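Local coordinates for protein ectonucleotide pyrophosphatase/phosphodiesterase family member 5 (Mus musculus, PDB 5VEO) that probably hydrolyses phosphodiester or pyrophosphate bonds of nucleotide substrates with the help of zinc ions, as an ectoenzyme of the NPP family, at residues P35-I40 against H335-A340; K347-E352 against V381-S386. The protein carries 1 engineered substitution. All coordinates share one frame; numbering follows the deposited sequence.

Interaction 1: P35-I40 against H335-A340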
loop_
_atom_site.group_PDB
_atom_site.type_symbol
_atom_site.label_atom_id
_atom_site.label_comp_id
_atom_site.label_asym_id
_atom_site.label_seq_id
_atom_site.Cartn_x
_atom_site.Cartn_y
_atom_site.Cartn_z
ATOM N N PRO A 35 5.575 -18.267 -14.007
ATOM C CA PRO A 35 5.568 -19.640 -13.476
ATOM C C PRO A 35 5.661 -19.718 -11.972
ATOM O O PRO A 35 5.066 -20.628 -11.385
ATOM C CB PRO A 35 6.791 -20.281 -14.152
ATOM C CG PRO A 35 7.645 -19.123 -14.603
ATOM C CD PRO A 35 6.659 -18.054 -14.974
ATOM N N HIS A 36 6.361 -18.787 -11.316
ATOM C CA HIS A 36 6.483 -18.904 -9.869
ATOM C C HIS A 36 5.223 -18.429 -9.164
ATOM O O HIS A 36 4.791 -19.055 -8.190
ATOM C CB HIS A 36 7.726 -18.169 -9.400
ATOM C CG HIS A 36 8.973 -18.784 -9.937
ATOM N ND1 HIS A 36 9.706 -18.224 -10.959
ATOM C CD2 HIS A 36 9.558 -19.973 -9.660
ATOM C CE1 HIS A 36 10.731 -19.013 -11.242
ATOM N NE2 HIS A 36 10.661 -20.079 -10.469
ATOM N N PHE A 37 4.584 -17.361 -9.660
ATOM C CA PHE A 37 3.257 -17.030 -9.157
ATOM C C PHE A 37 2.294 -18.189 -9.378
ATOM O O PHE A 37 1.510 -18.528 -8.490
ATOM C CB PHE A 37 2.709 -15.761 -9.812
ATOM C CG PHE A 37 3.308 -14.475 -9.268
ATOM C CD1 PHE A 37 2.732 -13.833 -8.190
ATOM C CD2 PHE A 37 4.438 -13.916 -9.839
ATOM C CE1 PHE A 37 3.277 -12.646 -7.675
ATOM C CE2 PHE A 37 4.978 -12.726 -9.337
ATOM C CZ PHE A 37 4.393 -12.105 -8.245
ATOM N N HIS A 38 2.346 -18.815 -10.557
ATOM C CA HIS A 38 1.422 -19.905 -10.852
ATOM C C HIS A 38 1.712 -21.140 -10.003
ATOM O O HIS A 38 0.784 -21.880 -9.655
ATOM C CB HIS A 38 1.460 -20.209 -12.353
ATOM C CG HIS A 38 0.586 -19.297 -13.155
ATOM N ND1 HIS A 38 0.969 -18.019 -13.496
ATOM C CD2 HIS A 38 -0.667 -19.457 -13.647
ATOM C CE1 HIS A 38 -0.000 -17.437 -14.183
ATOM N NE2 HIS A 38 -1.009 -18.286 -14.278
ATOM N N TYR A 39 2.973 -21.342 -9.608
ATOM C CA TYR A 39 3.306 -22.432 -8.698
ATOM C C TYR A 39 2.648 -22.232 -7.335
ATOM O O TYR A 39 2.093 -23.173 -6.756
ATOM C CB TYR A 39 4.824 -22.531 -8.569
ATOM C CG TYR A 39 5.299 -23.559 -7.582
ATOM C CD1 TYR A 39 5.294 -24.912 -7.898
ATOM C CD2 TYR A 39 5.761 -23.182 -6.332
ATOM C CE1 TYR A 39 5.752 -25.862 -6.988
ATOM C CE2 TYR A 39 6.221 -24.121 -5.423
ATOM C CZ TYR A 39 6.204 -25.457 -5.750
ATOM O OH TYR A 39 6.658 -26.375 -4.814
ATOM N N ILE A 40 2.670 -21.003 -6.813
ATOM C CA ILE A 40 1.967 -20.726 -5.562
ATOM C C ILE A 40 0.464 -20.930 -5.734
ATOM O O ILE A 40 -0.206 -21.497 -4.861
ATOM C CB ILE A 40 2.293 -19.307 -5.068
ATOM C CG1 ILE A 40 3.746 -19.281 -4.566
ATOM C CG2 ILE A 40 1.325 -18.894 -3.964
ATOM C CD1 ILE A 40 4.238 -17.936 -4.130
ATOM N N HIS A 335 -6.426 -2.336 -8.102
ATOM C CA HIS A 335 -6.449 -3.473 -7.184
ATOM C C HIS A 335 -5.167 -4.307 -7.273
ATOM O O HIS A 335 -4.667 -4.582 -8.368
ATOM C CB HIS A 335 -7.658 -4.353 -7.460
ATOM C CG HIS A 335 -8.949 -3.665 -7.158
ATOM N ND1 HIS A 335 -10.172 -4.138 -7.574
ATOM C CD2 HIS A 335 -9.198 -2.513 -6.494
ATOM C CE1 HIS A 335 -11.121 -3.307 -7.179
ATOM N NE2 HIS A 335 -10.555 -2.321 -6.504
ATOM N N PRO A 336 -4.642 -4.729 -6.124
ATOM C CA PRO A 336 -3.417 -5.524 -6.082
ATOM C C PRO A 336 -3.666 -7.019 -6.200
ATOM O O PRO A 336 -4.736 -7.520 -5.867
ATOM C CB PRO A 336 -2.888 -5.229 -4.678
ATOM C CG PRO A 336 -4.149 -5.099 -3.868
ATOM C CD PRO A 336 -5.136 -4.399 -4.783
ATOM N N ILE A 337 -2.595 -7.734 -6.545
ATOM C CA ILE A 337 -2.594 -9.191 -6.452
ATOM C C ILE A 337 -2.736 -9.627 -5.001
ATOM O O ILE A 337 -2.326 -8.916 -4.059
ATOM C CB ILE A 337 -1.309 -9.826 -7.011
ATOM C CG1 ILE A 337 -0.083 -9.219 -6.318
ATOM C CG2 ILE A 337 -1.290 -9.818 -8.498
ATOM C CD1 ILE A 337 1.137 -10.083 -6.323
ATOM N N PHE A 338 -3.263 -10.836 -4.819
ATOM C CA PHE A 338 -3.195 -11.530 -3.531
ATOM C C PHE A 338 -3.138 -13.032 -3.773
ATOM O O PHE A 338 -4.039 -13.602 -4.407
ATOM C CB PHE A 338 -4.393 -11.187 -2.643
ATOM C CG PHE A 338 -4.341 -11.824 -1.284
ATOM C CD1 PHE A 338 -3.901 -11.100 -0.190
ATOM C CD2 PHE A 338 -4.724 -13.149 -1.099
ATOM C CE1 PHE A 338 -3.841 -11.692 1.077
ATOM C CE2 PHE A 338 -4.663 -13.733 0.138
ATOM C CZ PHE A 338 -4.218 -13.000 1.235
ATOM N N LEU A 339 -2.101 -13.674 -3.245
ATOM C CA LEU A 339 -2.001 -15.123 -3.300
ATOM C C LEU A 339 -1.232 -15.594 -2.076
ATOM O O LEU A 339 -0.539 -14.813 -1.433
ATOM C CB LEU A 339 -1.359 -15.596 -4.610
ATOM C CG LEU A 339 0.064 -15.293 -5.035
ATOM C CD1 LEU A 339 0.462 -16.189 -6.227
ATOM C CD2 LEU A 339 0.227 -13.810 -5.404
ATOM N N ALA A 340 -1.369 -16.872 -1.742
ATOM C CA ALA A 340 -0.693 -17.344 -0.539
ATOM C C ALA A 340 -0.498 -18.851 -0.592
ATOM O O ALA A 340 -1.212 -19.573 -1.295
ATOM C CB ALA A 340 -1.476 -16.962 0.709
#
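F37 and I40 of helix 35-42 pack against L339 of strand 338-341 and I337 just before it, a buried contact made by apolar side chains between a helix and one face of the large mixed sheet. The short helix and strand axes cross at 63°, 8.8 Å apart at their closest. L339 is at the centre of the contact, touching both F37 and I40, and its two methyl branches divide the work. CD1 reaches the helix, lying 3.6 Å from I40 CG2 and 3.4 Å from the backbone atom F37 O, while CD2 meets the edge of the F37 ring, 3.7 Å from F37 CD1. Its chi1 of 64°, with CG between the backbone N and the carbonyl carbon, points the fork at the helix. Beside it, I337 CD1 comes within 3.6 Å of F37 CE1, so leucine and isoleucine meet neighbouring atoms of one ring. I40, whose CG2 also approaches A340 O, is an apolar residue suited to this buried, sheet-facing position. V197 and L201 of helix 190-210 also touch F37, and F24 meets its ring. With only carbon groups meeting between the side chains, the contact probably draws its stability from dispersion and the exclusion of water, with shape rather than polar pairing fixing the fit.

Interaction 2: K347-E352 against V381-S386; sequences KNFTKE and VQDLLS
K351 and F349, on the same side of strand 349-355, reach across to D383 and L384 in the loop after helix 378-381. Both strand residues hold CG anti to the backbone N (chi1 176° in each), which carries the ring and the lysine chain across to D383 and L384. K351 stays extended until chi4, where it bends, and the turn brings NZ before the D383 carboxylate: NZ lies 3.1 Å from D383 OD1 and 3.2 Å from D383 OD2, each oxygen using its syn lone pair. Beside this forked salt bridge, NZ gives a hydrogen bond to N380 O, its strongest polar partner. The lysine's aliphatic part is used too, its CD packing 3.8 Å from L384 CD2. That same methyl sits at the edge of the F349 ring, 4.1 Å from F349 CE2, so one leucine methyl touches both. F349 CE2 also lies 3.5 Å from D383 O, a carbonyl hydrogen-bonded to R346 NH1; R346 also forms a cation-pi contact with the ring. Were K351 replaced by an alanine, the D383 carboxylate would probably lose its ammonium mate, N380 O a donor and L384 CD2 the methylene packed on it. Here the modelled chain's end packs against edge strand 349-355 of the central sheet, in an alpha/beta fold consistent with the alkaline phosphatase superfamily.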
loop_
_atom_site.group_PDB
_atom_site.type_symbol
_atom_site.label_atom_id
_atom_site.label_comp_id
_atom_site.label_asym_id
_atom_site.label_seq_id
_atom_site.Cartn_x
_atom_site.Cartn_y
_atom_site.Cartn_z
ATOM N N LYS A 347 -5.213 -25.477 -0.959
ATOM C CA LYS A 347 -4.373 -25.716 -2.125
ATOM C C LYS A 347 -5.207 -25.686 -3.393
ATOM O O LYS A 347 -6.267 -26.324 -3.462
ATOM C CB LYS A 347 -3.660 -27.057 -2.010
ATOM C CG LYS A 347 -2.664 -27.114 -0.865
ATOM C CD LYS A 347 -1.982 -28.481 -0.841
ATOM C CE LYS A 347 -0.509 -28.422 -1.237
ATOM N NZ LYS A 347 -0.347 -28.607 -2.721
ATOM N N ASN A 348 -4.708 -24.986 -4.404
ATOM C CA ASN A 348 -5.349 -24.856 -5.713
ATOM C C ASN A 348 -6.752 -24.247 -5.619
ATOM O O ASN A 348 -7.681 -24.676 -6.312
ATOM C CB ASN A 348 -5.398 -26.209 -6.434
ATOM C CG ASN A 348 -5.517 -26.054 -7.920
ATOM O OD1 ASN A 348 -5.056 -25.056 -8.487
ATOM N ND2 ASN A 348 -6.156 -27.020 -8.576
ATOM N N PHE A 349 -6.898 -23.216 -4.791
ATOM C CA PHE A 349 -8.184 -22.604 -4.486
ATOM C C PHE A 349 -8.202 -21.156 -4.955
ATOM O O PHE A 349 -7.259 -20.393 -4.686
ATOM C CB PHE A 349 -8.473 -22.658 -2.987
ATOM C CG PHE A 349 -9.746 -21.964 -2.587
ATOM C CD1 PHE A 349 -10.986 -22.471 -2.975
ATOM C CD2 PHE A 349 -9.715 -20.806 -1.830
ATOM C CE1 PHE A 349 -12.161 -21.836 -2.594
ATOM C CE2 PHE A 349 -10.882 -20.181 -1.441
ATOM C CZ PHE A 349 -12.113 -20.684 -1.848
ATOM N N THR A 350 -9.284 -20.774 -5.626
ATOM C CA THR A 350 -9.466 -19.406 -6.091
ATOM C C THR A 350 -10.746 -18.842 -5.509
ATOM O O THR A 350 -11.813 -19.459 -5.606
ATOM C CB THR A 350 -9.503 -19.322 -7.611
ATOM O OG1 THR A 350 -8.323 -19.918 -8.138
ATOM C CG2 THR A 350 -9.567 -17.854 -8.076
ATOM N N LYS A 351 -10.628 -17.655 -4.944
ATOM C CA LYS A 351 -11.709 -16.893 -4.354
ATOM C C LYS A 351 -11.904 -15.604 -5.151
ATOM O O LYS A 351 -10.931 -14.991 -5.599
ATOM C CB LYS A 351 -11.346 -16.590 -2.901
ATOM C CG LYS A 351 -12.290 -15.738 -2.181
ATOM C CD LYS A 351 -11.902 -15.725 -0.740
ATOM C CE LYS A 351 -12.584 -14.626 -0.047
ATOM N NZ LYS A 351 -13.919 -14.999 0.390
ATOM N N GLU A 352 -13.156 -15.154 -5.297
ATOM C CA GLU A 352 -13.386 -14.005 -6.169
ATOM C C GLU A 352 -12.888 -12.692 -5.557
ATOM O O GLU A 352 -12.247 -11.901 -6.256
ATOM C CB GLU A 352 -14.856 -13.890 -6.545
ATOM C CG GLU A 352 -15.169 -12.660 -7.381
ATOM C CD GLU A 352 -14.374 -12.570 -8.692
ATOM O OE1 GLU A 352 -13.887 -13.611 -9.204
ATOM O OE2 GLU A 352 -14.263 -11.440 -9.222
ATOM N N VAL A 381 -12.752 -14.010 5.171
ATOM C CA VAL A 381 -11.608 -14.680 4.563
ATOM C C VAL A 381 -11.362 -16.071 5.142
ATOM O O VAL A 381 -10.402 -16.735 4.750
ATOM C CB VAL A 381 -10.338 -13.810 4.665
ATOM C CG1 VAL A 381 -10.490 -12.598 3.777
ATOM C CG2 VAL A 381 -10.070 -13.378 6.085
ATOM N N GLN A 382 -12.238 -16.556 6.023
ATOM C CA GLN A 382 -12.026 -17.874 6.618
ATOM C C GLN A 382 -11.980 -18.979 5.565
ATOM O O GLN A 382 -11.317 -19.999 5.780
ATOM C CB GLN A 382 -13.106 -18.167 7.662
ATOM C CG GLN A 382 -14.509 -18.229 7.120
ATOM C CD GLN A 382 -15.527 -18.584 8.190
ATOM O OE1 GLN A 382 -15.190 -19.200 9.201
ATOM N NE2 GLN A 382 -16.776 -18.188 7.977
ATOM N N ASP A 383 -12.633 -18.792 4.410
ATOM C CA ASP A 383 -12.624 -19.849 3.401
ATOM C C ASP A 383 -11.286 -20.008 2.688
ATOM O O ASP A 383 -11.131 -20.961 1.918
ATOM C CB ASP A 383 -13.732 -19.642 2.356
ATOM C CG ASP A 383 -13.732 -18.255 1.729
ATOM O OD1 ASP A 383 -13.177 -17.299 2.299
ATOM O OD2 ASP A 383 -14.345 -18.110 0.651
ATOM N N LEU A 384 -10.305 -19.123 2.931
ATOM C CA LEU A 384 -8.965 -19.360 2.413
ATOM C C LEU A 384 -8.221 -20.451 3.178
ATOM O O LEU A 384 -7.222 -20.974 2.673
ATOM C CB LEU A 384 -8.146 -18.070 2.471
ATOM C CG LEU A 384 -8.655 -16.925 1.615
ATOM C CD1 LEU A 384 -7.874 -15.638 1.948
ATOM C CD2 LEU A 384 -8.527 -17.279 0.133
ATOM N N LEU A 385 -8.687 -20.796 4.373
ATOM C CA LEU A 385 -7.918 -21.620 5.298
ATOM C C LEU A 385 -8.269 -23.097 5.157
ATOM O O LEU A 385 -9.424 -23.458 4.898
ATOM C CB LEU A 385 -8.164 -21.152 6.734
ATOM C CG LEU A 385 -7.733 -19.704 7.027
ATOM C CD1 LEU A 385 -7.940 -19.338 8.473
ATOM C CD2 LEU A 385 -6.280 -19.490 6.645
ATOM N N SER A 386 -7.251 -23.943 5.300
ATOM C CA SER A 386 -7.431 -25.401 5.242
ATOM C C SER A 386 -8.194 -25.907 6.458
ATOM O O SER A 386 -8.100 -25.313 7.533
ATOM C CB SER A 386 -6.074 -26.094 5.141
ATOM O OG SER A 386 -5.208 -25.661 6.183
#

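Interactions 1 and 2 both build on the large mixed sheet but at different depths. In interaction 1 every touching residue is buried, and a helix from early in the chain meets the interior strand 338-341; interaction 2 lies at the outermost strand 349-355, where the last modelled residues pack and, of the touching residues, L384 alone is buried. Chemistry follows place: apolar side chains inside, but a charged pair beside a small apolar patch at the partly exposed margin. Strand 45-51 lies between the two strands in the sheet. The contacts' centres are 13 Å apart, and their segments meet where F338 CE2 packs 4.1 Å from L384 CD1, on the sheet face opposite the one that receives helix 35-42.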